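Long-range contacts in large adhesion protein (Lap) involved in biofilm formation (Marinobacter hydrocarbonoclasticus, PDB 6XI3), which forms part of the extending region of a biofilm adhesin, a string of Ig-like beta-sandwich domains in which calcium probably supports extension toward a target: residues A[223-228]-A[306-311]; A[253-258]-A[292-297]. One frame throughout, in Å; residues are numbered along the deposited sequence.

Contact 1: A[223-228]-A[306-311]. With EDT ({[-(bis-carboxymethyl-amino)-ethyl]-carboxymethyl-amino}-acetic acid), chain I.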
loop_
_atom_site.group_PDB
_atom_site.type_symbol
_atom_site.label_atom_id
_atom_site.label_comp_id
_atom_site.label_asym_id
_atom_site.label_seq_id
_atom_site.Cartn_x
_atom_site.Cartn_y
_atom_site.Cartn_z
ATOM N N ASP A 223 -5.228 -1.788 9.397
ATOM C CA ASP A 223 -5.395 -2.393 10.737
ATOM C C ASP A 223 -4.523 -3.644 10.814
ATOM O O ASP A 223 -4.172 -4.214 9.775
ATOM C CB ASP A 223 -6.876 -2.682 10.983
ATOM C CG ASP A 223 -7.221 -3.038 12.412
ATOM O OD1 ASP A 223 -6.737 -2.342 13.340
ATOM O OD2 ASP A 223 -7.919 -4.049 12.582
ATOM N N LEU A 224 -4.220 -4.081 12.027
ATOM C CA LEU A 224 -3.462 -5.321 12.271
ATOM C C LEU A 224 -3.984 -5.895 13.591
ATOM O O LEU A 224 -4.217 -5.118 14.522
ATOM C CB LEU A 224 -1.951 -5.037 12.297
ATOM C CG LEU A 224 -1.071 -6.273 12.550
ATOM C CD1 LEU A 224 0.263 -6.200 11.830
ATOM C CD2 LEU A 224 -0.822 -6.478 14.034
ATOM N N THR A 225 -4.237 -7.201 13.612
ATOM C CA THR A 225 -4.469 -7.952 14.864
ATOM C C THR A 225 -3.348 -8.977 15.041
ATOM O O THR A 225 -2.804 -9.420 14.037
ATOM C CB THR A 225 -5.852 -8.604 14.877
ATOM O OG1 THR A 225 -5.820 -9.686 13.947
ATOM C CG2 THR A 225 -6.981 -7.631 14.574
ATOM N N VAL A 226 -3.043 -9.329 16.293
ATOM C CA VAL A 226 -2.089 -10.421 16.603
ATOM C C VAL A 226 -2.751 -11.317 17.643
ATOM O O VAL A 226 -3.537 -10.821 18.445
ATOM C CB VAL A 226 -0.705 -9.911 17.038
ATOM C CG1 VAL A 226 -0.727 -9.159 18.364
ATOM C CG2 VAL A 226 0.298 -11.060 17.097
ATOM N N SER A 227 -2.465 -12.610 17.594
ATOM C CA SER A 227 -2.968 -13.527 18.631
ATOM C C SER A 227 -1.880 -14.543 18.962
ATOM O O SER A 227 -1.033 -14.871 18.080
ATOM C CB SER A 227 -4.307 -14.117 18.242
ATOM O OG SER A 227 -4.160 -15.304 17.517
ATOM N N VAL A 228 -1.847 -14.932 20.226
ATOM C CA VAL A 228 -0.950 -15.995 20.717
ATOM C C VAL A 228 -1.768 -17.264 20.596
ATOM O O VAL A 228 -2.668 -17.409 21.388
ATOM C CB VAL A 228 -0.488 -15.684 22.151
ATOM C CG1 VAL A 228 0.535 -16.685 22.634
ATOM C CG2 VAL A 228 0.058 -14.275 22.203
ATOM N N VAL A 306 0.651 -0.036 11.554
ATOM C CA VAL A 306 -0.537 -0.630 12.217
ATOM C C VAL A 306 -0.025 -1.715 13.158
ATOM O O VAL A 306 0.887 -2.472 12.760
ATOM C CB VAL A 306 -1.528 -1.185 11.203
ATOM C CG1 VAL A 306 -2.240 -0.034 10.506
ATOM C CG2 VAL A 306 -0.842 -2.115 10.210
ATOM N N SER A 307 -0.604 -1.759 14.351
ATOM C CA SER A 307 -0.067 -2.498 15.512
ATOM C C SER A 307 -1.194 -3.186 16.263
ATOM O O SER A 307 -2.347 -2.685 16.233
ATOM C CB SER A 307 0.678 -1.566 16.406
ATOM O OG SER A 307 1.963 -1.408 15.894
ATOM N N ASP A 308 -0.832 -4.247 16.992
ATOM C CA ASP A 308 -1.701 -4.874 18.010
ATOM C C ASP A 308 -0.771 -5.510 19.041
ATOM O O ASP A 308 0.437 -5.681 18.775
ATOM C CB ASP A 308 -2.717 -5.826 17.377
ATOM C CG ASP A 308 -3.804 -6.290 18.332
ATOM O OD1 ASP A 308 -4.065 -5.553 19.312
ATOM O OD2 ASP A 308 -4.412 -7.365 18.087
ATOM N N SER A 309 -1.310 -5.835 20.197
ATOM C CA SER A 309 -0.566 -6.564 21.233
ATOM C C SER A 309 -1.466 -7.676 21.762
ATOM O O SER A 309 -2.676 -7.588 21.558
ATOM C CB SER A 309 -0.107 -5.641 22.303
ATOM O OG SER A 309 -1.235 -5.077 22.935
ATOM N N ALA A 310 -0.889 -8.719 22.359
ATOM C CA ALA A 310 -1.673 -9.830 22.939
ATOM C C ALA A 310 -0.909 -10.403 24.137
ATOM O O ALA A 310 0.305 -10.248 24.172
ATOM C CB ALA A 310 -1.900 -10.874 21.889
ATOM N N ALA A 311 -1.629 -11.018 25.068
ATOM C CA ALA A 311 -1.077 -11.547 26.337
ATOM C C ALA A 311 -0.829 -13.032 26.124
ATOM O O ALA A 311 -1.607 -13.672 25.403
ATOM C CB ALA A 311 -2.018 -11.288 27.501
HETATM O O20 EDT I . -6.887 -4.828 17.475
HETATM C C5 EDT I . -7.221 -4.050 16.556
HETATM O O19 EDT I . -8.129 -4.377 15.693
HETATM C C4 EDT I . -6.583 -2.661 16.561
HETATM N N3 EDT I . -6.067 -2.184 17.886
HETATM C C2 EDT I . -7.027 -2.317 19.030
HETATM C C1 EDT I . -8.404 -1.714 18.787
HETATM O O18 EDT I . -9.437 -2.448 18.929
HETATM O O17 EDT I . -8.483 -0.497 18.498
HETATM C C6 EDT I . -5.685 -0.761 17.815
HETATM C C7 EDT I . -4.332 -0.672 17.211
HETATM N N8 EDT I . -3.620 0.480 17.784
HETATM C C9 EDT I . -2.232 0.106 18.118
HETATM C C10 EDT I . -1.502 1.109 18.984
HETATM O O16 EDT I . -0.739 0.655 19.861
HETATM O O15 EDT I . -1.641 2.339 18.782
HETATM C C11 EDT I . -3.655 1.623 16.845
HETATM C C12 EDT I . -2.557 1.590 15.790
HETATM O O13 EDT I . -2.353 0.541 15.148
HETATM O O14 EDT I . -1.882 2.621 15.547
HETATM O O HOH W 1 -3.919 -1.900 14.197
#
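V306 opens the contact by laying CG1 against the backbone N of D223 (3.6 Å) and CG2 against CB of L224. These are edge strands from the two sheets of an Ig-like beta-sandwich, running roughly parallel at 22° with no direct backbone hydrogen bond between the two segments. At S307 a water helps bridge them: it accepts from L224 N at 3.1 Å and lies 2.7 Å from S307 O, with D223 OD1 a further possible acceptor, competing for its two protons. S307 N meanwhile donates to O13 of the bound chelator EDT (3.0 Å). D308 makes the direct polar link. With CG anti to its own N (chi1 -169°), its carboxylate reaches across so that V226 N meets OD2 at 3.0 Å, on the anti side and 18° from the carboxylate plane. The other oxygen, OD1, faces an EDT carboxylate, just as D223 OD2 sits 3.1 Å from EDT O19; carboxylates brought this close would be expected to raise one another's proton affinity. Beyond S309 the joint turns apolar. The methyl of A310 sits between V226 and V228, touching CG2 of V228 at 3.9 Å, and that same CG2 comes within 3.7 Å of the carbonyl oxygen of A311.

Contact 2: A[253-258]-A[292-297]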
loop_
_atom_site.group_PDB
_atom_site.type_symbol
_atom_site.label_atom_id
_atom_site.label_comp_id
_atom_site.label_asym_id
_atom_site.label_seq_id
_atom_site.Cartn_x
_atom_site.Cartn_y
_atom_site.Cartn_z
ATOM N N VAL A 253 5.890 -8.221 8.810
ATOM C CA VAL A 253 5.342 -8.023 10.168
ATOM C C VAL A 253 6.522 -8.219 11.109
ATOM O O VAL A 253 7.136 -9.294 11.062
ATOM C CB VAL A 253 4.213 -9.018 10.456
ATOM C CG1 VAL A 253 3.592 -8.800 11.831
ATOM C CG2 VAL A 253 3.158 -8.944 9.362
ATOM N N ASP A 254 6.790 -7.239 11.953
ATOM C CA ASP A 254 7.826 -7.306 13.002
ATOM C C ASP A 254 7.108 -7.583 14.306
ATOM O O ASP A 254 6.119 -6.862 14.588
ATOM C CB ASP A 254 8.608 -6.006 13.089
ATOM C CG ASP A 254 9.406 -5.755 11.823
ATOM O OD1 ASP A 254 9.867 -6.756 11.185
ATOM O OD2 ASP A 254 9.550 -4.572 11.496
ATOM N N LEU A 255 7.564 -8.607 15.024
ATOM C CA LEU A 255 6.930 -9.034 16.274
ATOM C C LEU A 255 7.958 -8.918 17.380
ATOM O O LEU A 255 9.153 -9.054 17.098
ATOM C CB LEU A 255 6.400 -10.459 16.159
ATOM C CG LEU A 255 5.304 -10.651 15.114
ATOM C CD1 LEU A 255 5.856 -11.357 13.907
ATOM C CD2 LEU A 255 4.148 -11.427 15.682
ATOM N N THR A 256 7.488 -8.647 18.589
ATOM C CA THR A 256 8.355 -8.703 19.787
ATOM C C THR A 256 7.578 -9.491 20.819
ATOM O O THR A 256 6.322 -9.414 20.779
ATOM C CB THR A 256 8.770 -7.326 20.326
ATOM O OG1 THR A 256 7.565 -6.683 20.740
ATOM C CG2 THR A 256 9.534 -6.503 19.322
ATOM N N VAL A 257 8.307 -10.329 21.560
ATOM C CA VAL A 257 7.769 -11.082 22.720
ATOM C C VAL A 257 8.564 -10.623 23.937
ATOM O O VAL A 257 9.798 -10.799 23.939
ATOM C CB VAL A 257 7.869 -12.609 22.548
ATOM C CG1 VAL A 257 7.119 -13.316 23.658
ATOM C CG2 VAL A 257 7.380 -13.083 21.197
ATOM N N THR A 258 7.856 -10.105 24.938
ATOM C CA THR A 258 8.456 -9.444 26.116
ATOM C C THR A 258 8.018 -10.234 27.350
ATOM O O THR A 258 6.818 -10.524 27.486
ATOM C CB THR A 258 8.125 -7.944 26.141
ATOM O OG1 THR A 258 8.480 -7.343 24.886
ATOM C CG2 THR A 258 8.877 -7.210 27.234
ATOM N N LEU A 292 3.660 -12.941 29.241
ATOM C CA LEU A 292 4.317 -12.509 27.990
ATOM C C LEU A 292 3.442 -11.424 27.380
ATOM O O LEU A 292 2.205 -11.561 27.484
ATOM C CB LEU A 292 4.400 -13.688 27.025
ATOM C CG LEU A 292 5.287 -14.834 27.461
ATOM C CD1 LEU A 292 5.403 -15.836 26.340
ATOM C CD2 LEU A 292 6.676 -14.362 27.886
ATOM N N THR A 293 4.061 -10.428 26.762
ATOM C CA THR A 293 3.372 -9.482 25.872
ATOM C C THR A 293 3.978 -9.604 24.485
ATOM O O THR A 293 5.210 -9.439 24.331
ATOM C CB THR A 293 3.390 -8.056 26.416
ATOM O OG1 THR A 293 2.833 -8.129 27.731
ATOM C CG2 THR A 293 2.560 -7.123 25.570
ATOM N N VAL A 294 3.091 -9.848 23.524
ATOM C CA VAL A 294 3.432 -9.967 22.097
ATOM C C VAL A 294 2.909 -8.710 21.427
ATOM O O VAL A 294 1.715 -8.398 21.586
ATOM C CB VAL A 294 2.810 -11.230 21.479
ATOM C CG1 VAL A 294 3.055 -11.281 19.975
ATOM C CG2 VAL A 294 3.339 -12.469 22.175
ATOM N N GLU A 295 3.786 -8.034 20.700
ATOM C CA GLU A 295 3.398 -6.911 19.836
ATOM C C GLU A 295 3.776 -7.237 18.396
ATOM O O GLU A 295 4.830 -7.876 18.192
ATOM C CB GLU A 295 4.087 -5.631 20.278
ATOM C CG GLU A 295 3.830 -4.509 19.276
ATOM C CD GLU A 295 3.462 -3.197 19.918
ATOM O OE1 GLU A 295 4.394 -2.536 20.410
ATOM O OE2 GLU A 295 2.245 -2.870 19.951
ATOM N N ALA A 296 2.915 -6.831 17.458
ATOM C CA ALA A 296 3.093 -7.001 16.001
ATOM C C ALA A 296 2.867 -5.637 15.338
ATOM O O ALA A 296 1.923 -4.956 15.737
ATOM C CB ALA A 296 2.128 -8.035 15.483
ATOM N N THR A 297 3.691 -5.293 14.357
ATOM C CA THR A 297 3.633 -4.026 13.609
ATOM C C THR A 297 3.913 -4.315 12.133
ATOM O O THR A 297 4.829 -5.118 11.816
ATOM C CB THR A 297 4.659 -3.026 14.153
ATOM O OG1 THR A 297 4.428 -2.848 15.548
ATOM C CG2 THR A 297 4.607 -1.681 13.469
HETATM O O HOH W 2 5.976 -4.768 16.742
HETATM O O HOH W 3 6.450 -7.406 23.141
#
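D254 with T297, T256 with E295 and T258 with T293 are the hydrogen-bonded pairs of a regular antiparallel pairing, two N-H...O=C bonds to each, the strand axes at 169°. Between them, at the non-hydrogen-bonded pair L255-A296, the CA of L255 turns its hydrogen to the neighbouring carbonyl, E295 O, at 3.1 Å. One face is wholly apolar. There V257 and V294 stand side by side, CG1 against CG2 at 4.1 Å, while L292 slants across V257 and brings CD1 to the same CG1. Farther along, the methyl of A296 is flanked by V253 CG1 and L255 CD2, each 4.0 Å from its CB. This is the inward face of the Ig-like sandwich: L224, V226 and V228 of strand 223-232, in the facing sheet, pack onto V294 and A296. The other face is polar. T256 turns OG1 between its N and carbonyl carbon (chi1 64°), alongside CB of E295, whose chain bends at chi2 and leads off toward S307. One water is gripped by T256 OG1 and T258 OG1 and donates to T293 O at 2.7 Å. A second water joins D254 O to T297 OG1, a hydroxyl that also hydrogen-bonds S307 OG.

Both contacts belong to one Ig-like domain, their centres about 8 Å apart, and contact 2 is nested along the chain inside the span closed by contact 1: 223-228, 253-258, 292-297, 306-311. Strands 252-258, 290-299 and 305-314 are successive neighbours in one four-stranded antiparallel sheet, so contact 2 holds its centre together while contact 1 joins its outermost strand to the first strand of the opposite sheet. The two meet directly where A310 N lies 2.7 Å from V294 O, a probable hydrogen bond. Contact 1 thus brings the domain's first and last strands side by side across the sandwich, and calcium is bound near both ends of the domain in this tandem array.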